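2-dehydropantoate 2-reductase, putative (Enterococcus faecalis, PDB 2EW2) probably catalyses the NADPH-dependent reduction of ketopantoate (2-dehydropantoate) to pantoate, a step in pantothenate biosynthesis. Local coordinates at residues G12-R17 and I79-A84; I32-A37 and D88-A93. All blocks are in the same frame, centred on the assembly; numbering follows the deposited sequence.

Interaction 1 (G12-R17 and I79-A84)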
loop_
_atom_site.group_PDB
_atom_site.type_symbol
_atom_site.label_atom_id
_atom_site.label_comp_id
_atom_site.label_asym_id
_atom_site.label_seq_id
_atom_site.Cartn_x
_atom_site.Cartn_y
_atom_site.Cartn_z
ATOM N N GLY B 12 -22.722 -4.330 28.526
ATOM C CA GLY B 12 -21.580 -3.746 29.230
ATOM C C GLY B 12 -22.021 -2.488 29.960
ATOM O O GLY B 12 -23.210 -2.261 30.150
ATOM N N ALA B 13 -21.072 -1.652 30.356
ATOM C CA ALA B 13 -21.403 -0.441 31.095
ATOM C C ALA B 13 -22.442 0.441 30.371
ATOM O O ALA B 13 -23.440 0.849 30.973
ATOM C CB ALA B 13 -20.133 0.348 31.421
HETATM N N MSE B 14 -22.201 0.744 29.094
HETATM C CA MSE B 14 -23.107 1.613 28.319
HETATM C C MSE B 14 -24.494 0.980 28.117
HETATM O O MSE B 14 -25.514 1.637 28.309
HETATM C CB MSE B 14 -22.505 1.978 26.952
HETATM C CG MSE B 14 -23.374 2.946 26.136
HETATM SE SE MSE B 14 -23.629 4.696 27.073
HETATM C CE MSE B 14 -21.732 5.134 27.069
ATOM N N GLY B 15 -24.520 -0.288 27.715
ATOM C CA GLY B 15 -25.786 -0.994 27.537
ATOM C C GLY B 15 -26.578 -1.057 28.832
ATOM O O GLY B 15 -27.808 -0.938 28.824
ATOM N N SER B 16 -25.863 -1.260 29.939
ATOM C CA SER B 16 -26.441 -1.241 31.272
ATOM C C SER B 16 -27.047 0.110 31.627
ATOM O O SER B 16 -28.137 0.168 32.195
ATOM C CB SER B 16 -25.394 -1.670 32.308
ATOM O OG SER B 16 -25.102 -3.047 32.150
ATOM N N ARG B 17 -26.371 1.196 31.269
ATOM C CA ARG B 17 -26.960 2.537 31.449
ATOM C C ARG B 17 -28.272 2.671 30.709
ATOM O O ARG B 17 -29.291 3.054 31.297
ATOM C CB ARG B 17 -26.029 3.659 30.997
ATOM C CG ARG B 17 -26.722 5.019 31.106
ATOM C CD ARG B 17 -25.904 6.164 30.543
ATOM N NE ARG B 17 -24.843 6.644 31.437
ATOM C CZ ARG B 17 -25.020 7.391 32.533
ATOM N NH1 ARG B 17 -23.962 7.786 33.223
ATOM N NH2 ARG B 17 -26.233 7.746 32.952
ATOM N N ILE B 79 -30.978 -2.480 20.570
ATOM C CA ILE B 79 -29.899 -1.513 20.639
ATOM C C ILE B 79 -28.585 -2.281 20.590
ATOM O O ILE B 79 -28.298 -3.078 21.473
ATOM C CB ILE B 79 -29.951 -0.627 21.906
ATOM C CG1 ILE B 79 -31.239 0.201 21.905
ATOM C CG2 ILE B 79 -28.690 0.285 21.940
ATOM C CD1 ILE B 79 -31.672 0.751 23.289
ATOM N N ALA B 80 -27.810 -2.037 19.536
ATOM C CA ALA B 80 -26.559 -2.748 19.300
ATOM C C ALA B 80 -25.363 -2.015 19.922
ATOM O O ALA B 80 -25.053 -0.892 19.530
ATOM C CB ALA B 80 -26.341 -2.924 17.802
ATOM N N LEU B 81 -24.708 -2.665 20.887
ATOM C CA LEU B 81 -23.481 -2.161 21.500
ATOM C C LEU B 81 -22.335 -3.182 21.519
ATOM O O LEU B 81 -21.233 -2.869 21.981
ATOM C CB LEU B 81 -23.762 -1.660 22.918
ATOM C CG LEU B 81 -24.496 -0.318 22.923
ATOM C CD1 LEU B 81 -25.470 -0.230 24.073
ATOM C CD2 LEU B 81 -23.474 0.840 22.949
ATOM N N THR B 82 -22.595 -4.392 21.025
ATOM C CA THR B 82 -21.581 -5.445 20.895
ATOM C C THR B 82 -20.470 -4.971 19.951
ATOM O O THR B 82 -20.762 -4.455 18.859
ATOM C CB THR B 82 -22.241 -6.711 20.298
ATOM O OG1 THR B 82 -23.340 -7.103 21.128
ATOM C CG2 THR B 82 -21.269 -7.876 20.196
ATOM N N LYS B 83 -19.205 -5.147 20.333
ATOM C CA LYS B 83 -18.125 -4.700 19.441
ATOM C C LYS B 83 -18.197 -5.390 18.087
ATOM O O LYS B 83 -18.790 -6.467 17.955
ATOM C CB LYS B 83 -16.736 -4.792 20.094
ATOM C CG LYS B 83 -16.304 -6.138 20.617
ATOM C CD LYS B 83 -14.994 -5.941 21.431
ATOM C CE LYS B 83 -14.319 -7.256 21.776
ATOM N NZ LYS B 83 -13.731 -7.929 20.574
ATOM N N ALA B 84 -17.611 -4.750 17.080
ATOM C CA ALA B 84 -17.796 -5.147 15.685
ATOM C C ALA B 84 -17.389 -6.591 15.414
ATOM O O ALA B 84 -17.982 -7.270 14.558
ATOM C CB ALA B 84 -17.023 -4.204 14.768
#
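L81 and G15 meet where the first turn of helix 13-24 passes over the segment just beyond strand 77-80, with their CA atoms 6.6 Å apart. The tight part is a methyl group set against bare backbone: CD1 of L81 lies 3.6 Å from G15 CA and 3.8 Å from G15 N. At G15 the leucine methyl rests directly on helix backbone. L81 sends its side chain toward the helix, with CG anti to its carbonyl carbon (chi1 -75°), and the fork then offers one methyl to each of two neighbouring helix residues.

The second methyl belongs to the looser side. L81 CD2 touches M14 CG at 3.8 Å, the two side chains crossing at about a right angle. Beyond CG, M14, present as selenomethionine, bends at chi2 and chi3, and its selenium and CE lead away from L81. M14 and L81 are both partly exposed, whereas G15 is buried. The contact is van der Waals packing and small, about 106 Å² counted over both sides.

G12 and G15 belong, with G10, to a GxGxxG pattern consistent with the nucleotide-binding loop of a Rossmann fold, and G12 serves as N-cap of the helix. Strand 77-80 lies between strands 5-9 and 103-106: I79 and L81 make backbone hydrogen bonds to A9, and A80 bonds to L105 and L107. On another side of helix 13-24, S16 and R17 pack on strand 142-145.

Interaction 2 (I32-A37 and D88-A93); sequences IDQWPA and DAMFKA
The side-chain amide of Q34 has the end of M90 beside its C=O: M90 CE lies off the amide plane, 3.8 Å from Q34 OE1, and also reaches Q34 CG at 4.0 Å. The W35 ring and the D33 carboxylate take no part in the contact with helix 84-94. One face of the W35 indole carries the methyl of A37, whose CB sits 3.7 Å above the plane and toward the rim, and the ring also meets that of H38 with the planes about 20° apart. The carboxylate of D33 takes the backbone N-H of W35 on the anti side of OD1, at 3.0 Å and 35° out of its plane. That bond closes an Asx turn just before helix 36-45, with W35 as N-cap.

In the Rossmann-like sheet, strand 28-32 is next to strand 5-9, and this turn follows its end. D33 OD2 accepts from A11 N in the glycine-rich loop, so one carboxylate fastens both the turn and the loop. Helix 84-94, which follows strand 77-80, lies against the same region and supplies M90.

M90, a selenomethionine, is the hub on that helix. Its CG stands anti to the backbone N (chi1 165°), and bends at chi2 and chi3 carry the selenium 3.5 Å from I32 CG2. CE also touches I32 CG2, at 4.0 Å. I32 and M90 are both buried, whereas Q34 is exposed, its extended chain lying at the margin where it also touches P65 and Q86. Farther round the helix, F91 packs on A9 and A80, and D88 forms a salt bridge with K119.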
loop_
_atom_site.group_PDB
_atom_site.type_symbol
_atom_site.label_atom_id
_atom_site.label_comp_id
_atom_site.label_asym_id
_atom_site.label_seq_id
_atom_site.Cartn_x
_atom_site.Cartn_y
_atom_site.Cartn_z
ATOM N N ILE B 32 -28.922 -8.813 26.690
ATOM C CA ILE B 32 -28.230 -9.939 26.079
ATOM C C ILE B 32 -26.730 -9.688 26.178
ATOM O O ILE B 32 -26.241 -8.632 25.771
ATOM C CB ILE B 32 -28.667 -10.144 24.602
ATOM C CG1 ILE B 32 -30.190 -10.347 24.532
ATOM C CG2 ILE B 32 -27.954 -11.336 23.989
ATOM C CD1 ILE B 32 -30.793 -9.758 23.314
ATOM N N ASP B 33 -26.010 -10.662 26.727
ATOM C CA ASP B 33 -24.581 -10.476 27.004
ATOM C C ASP B 33 -23.833 -11.792 27.006
ATOM O O ASP B 33 -24.385 -12.821 27.376
ATOM C CB ASP B 33 -24.385 -9.791 28.357
ATOM C CG ASP B 33 -23.066 -9.059 28.447
ATOM O OD1 ASP B 33 -22.134 -9.644 29.021
ATOM O OD2 ASP B 33 -22.950 -7.920 27.921
ATOM N N GLN B 34 -22.552 -11.726 26.661
ATOM C CA GLN B 34 -21.711 -12.904 26.489
ATOM C C GLN B 34 -20.860 -13.238 27.723
ATOM O O GLN B 34 -20.148 -14.253 27.727
ATOM C CB GLN B 34 -20.832 -12.726 25.235
ATOM C CG GLN B 34 -21.659 -12.374 23.984
ATOM C CD GLN B 34 -20.823 -12.129 22.738
ATOM O OE1 GLN B 34 -20.861 -11.043 22.153
ATOM N NE2 GLN B 34 -20.063 -13.133 22.329
ATOM N N TRP B 35 -20.954 -12.412 28.769
ATOM C CA TRP B 35 -20.084 -12.541 29.951
ATOM C C TRP B 35 -20.792 -13.304 31.071
ATOM O O TRP B 35 -21.699 -12.767 31.699
ATOM C CB TRP B 35 -19.621 -11.149 30.425
ATOM C CG TRP B 35 -18.592 -11.155 31.520
ATOM C CD1 TRP B 35 -17.727 -12.166 31.834
ATOM C CD2 TRP B 35 -18.301 -10.084 32.434
ATOM N NE1 TRP B 35 -16.933 -11.801 32.894
ATOM C CE2 TRP B 35 -17.263 -10.531 33.286
ATOM C CE3 TRP B 35 -18.819 -8.791 32.619
ATOM C CZ2 TRP B 35 -16.723 -9.733 34.300
ATOM C CZ3 TRP B 35 -18.290 -7.999 33.648
ATOM C CH2 TRP B 35 -17.251 -8.476 34.467
ATOM N N PRO B 36 -20.394 -14.570 31.309
ATOM C CA PRO B 36 -21.105 -15.420 32.266
ATOM C C PRO B 36 -21.253 -14.831 33.672
ATOM O O PRO B 36 -22.356 -14.856 34.222
ATOM C CB PRO B 36 -20.280 -16.715 32.257
ATOM C CG PRO B 36 -19.687 -16.742 30.858
ATOM C CD PRO B 36 -19.293 -15.303 30.653
ATOM N N ALA B 37 -20.174 -14.268 34.225
ATOM C CA ALA B 37 -20.199 -13.669 35.574
ATOM C C ALA B 37 -21.223 -12.535 35.703
ATOM O O ALA B 37 -21.879 -12.372 36.751
ATOM C CB ALA B 37 -18.810 -13.170 35.947
ATOM N N ASP B 88 -21.727 -9.897 14.272
ATOM C CA ASP B 88 -22.398 -10.827 13.391
ATOM C C ASP B 88 -22.914 -12.035 14.164
ATOM O O ASP B 88 -24.066 -12.413 14.010
ATOM C CB ASP B 88 -21.509 -11.242 12.218
ATOM C CG ASP B 88 -22.189 -12.248 11.314
ATOM O OD1 ASP B 88 -22.910 -11.833 10.393
ATOM O OD2 ASP B 88 -22.008 -13.459 11.535
ATOM N N ALA B 89 -22.073 -12.611 15.020
ATOM C CA ALA B 89 -22.461 -13.778 15.810
ATOM C C ALA B 89 -23.564 -13.443 16.816
ATOM O O ALA B 89 -24.450 -14.254 17.053
ATOM C CB ALA B 89 -21.251 -14.362 16.523
HETATM N N MSE B 90 -23.515 -12.240 17.387
HETATM C CA MSE B 90 -24.566 -11.754 18.271
HETATM C C MSE B 90 -25.918 -11.638 17.554
HETATM O O MSE B 90 -26.946 -12.076 18.078
HETATM C CB MSE B 90 -24.174 -10.399 18.886
HETATM C CG MSE B 90 -25.333 -9.636 19.524
HETATM SE SE MSE B 90 -25.988 -10.471 21.192
HETATM C CE MSE B 90 -24.462 -10.024 22.446
ATOM N N PHE B 91 -25.930 -11.065 16.356
ATOM C CA PHE B 91 -27.206 -10.895 15.672
ATOM C C PHE B 91 -27.776 -12.190 15.101
ATOM O O PHE B 91 -28.988 -12.399 15.128
ATOM C CB PHE B 91 -27.209 -9.699 14.718
ATOM C CG PHE B 91 -27.548 -8.404 15.425
ATOM C CD1 PHE B 91 -26.616 -7.785 16.256
ATOM C CD2 PHE B 91 -28.830 -7.860 15.334
ATOM C CE1 PHE B 91 -26.942 -6.609 16.955
ATOM C CE2 PHE B 91 -29.162 -6.699 16.019
ATOM C CZ PHE B 91 -28.219 -6.075 16.832
ATOM N N LYS B 92 -26.894 -13.081 14.654
ATOM C CA LYS B 92 -27.327 -14.405 14.253
ATOM C C LYS B 92 -28.031 -15.107 15.418
ATOM O O LYS B 92 -29.085 -15.705 15.231
ATOM C CB LYS B 92 -26.167 -15.257 13.752
ATOM C CG LYS B 92 -26.666 -16.515 13.025
ATOM C CD LYS B 92 -25.547 -17.366 12.501
ATOM C CE LYS B 92 -26.144 -18.580 11.775
ATOM N NZ LYS B 92 -25.134 -19.684 11.655
ATOM N N ALA B 93 -27.455 -15.019 16.615
ATOM C CA ALA B 93 -28.022 -15.654 17.805
ATOM C C ALA B 93 -29.358 -15.071 18.270
ATOM O O ALA B 93 -30.201 -15.799 18.815
ATOM C CB ALA B 93 -27.007 -15.613 18.953
#

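Interactions 1 and 2 lie about 11 Å apart, centre to centre, in one Rossmann-like domain, and their segments alternate along the chain. Interaction 1 sets helix 13-24 on the end of strand 77-80 through a leucine fork; interaction 2 brings helix 84-94, the next element after that strand, to the end of strand 28-32 through a selenomethionine. Interaction 1 is centred nearer the chain centre (about 9 Å against about 16 Å), yet of its three touching residues one is buried, whereas interaction 2 buries two and has a polar amide at its exposed margin. They meet physically: T82 OG1 is 3.4 Å from M90 CE.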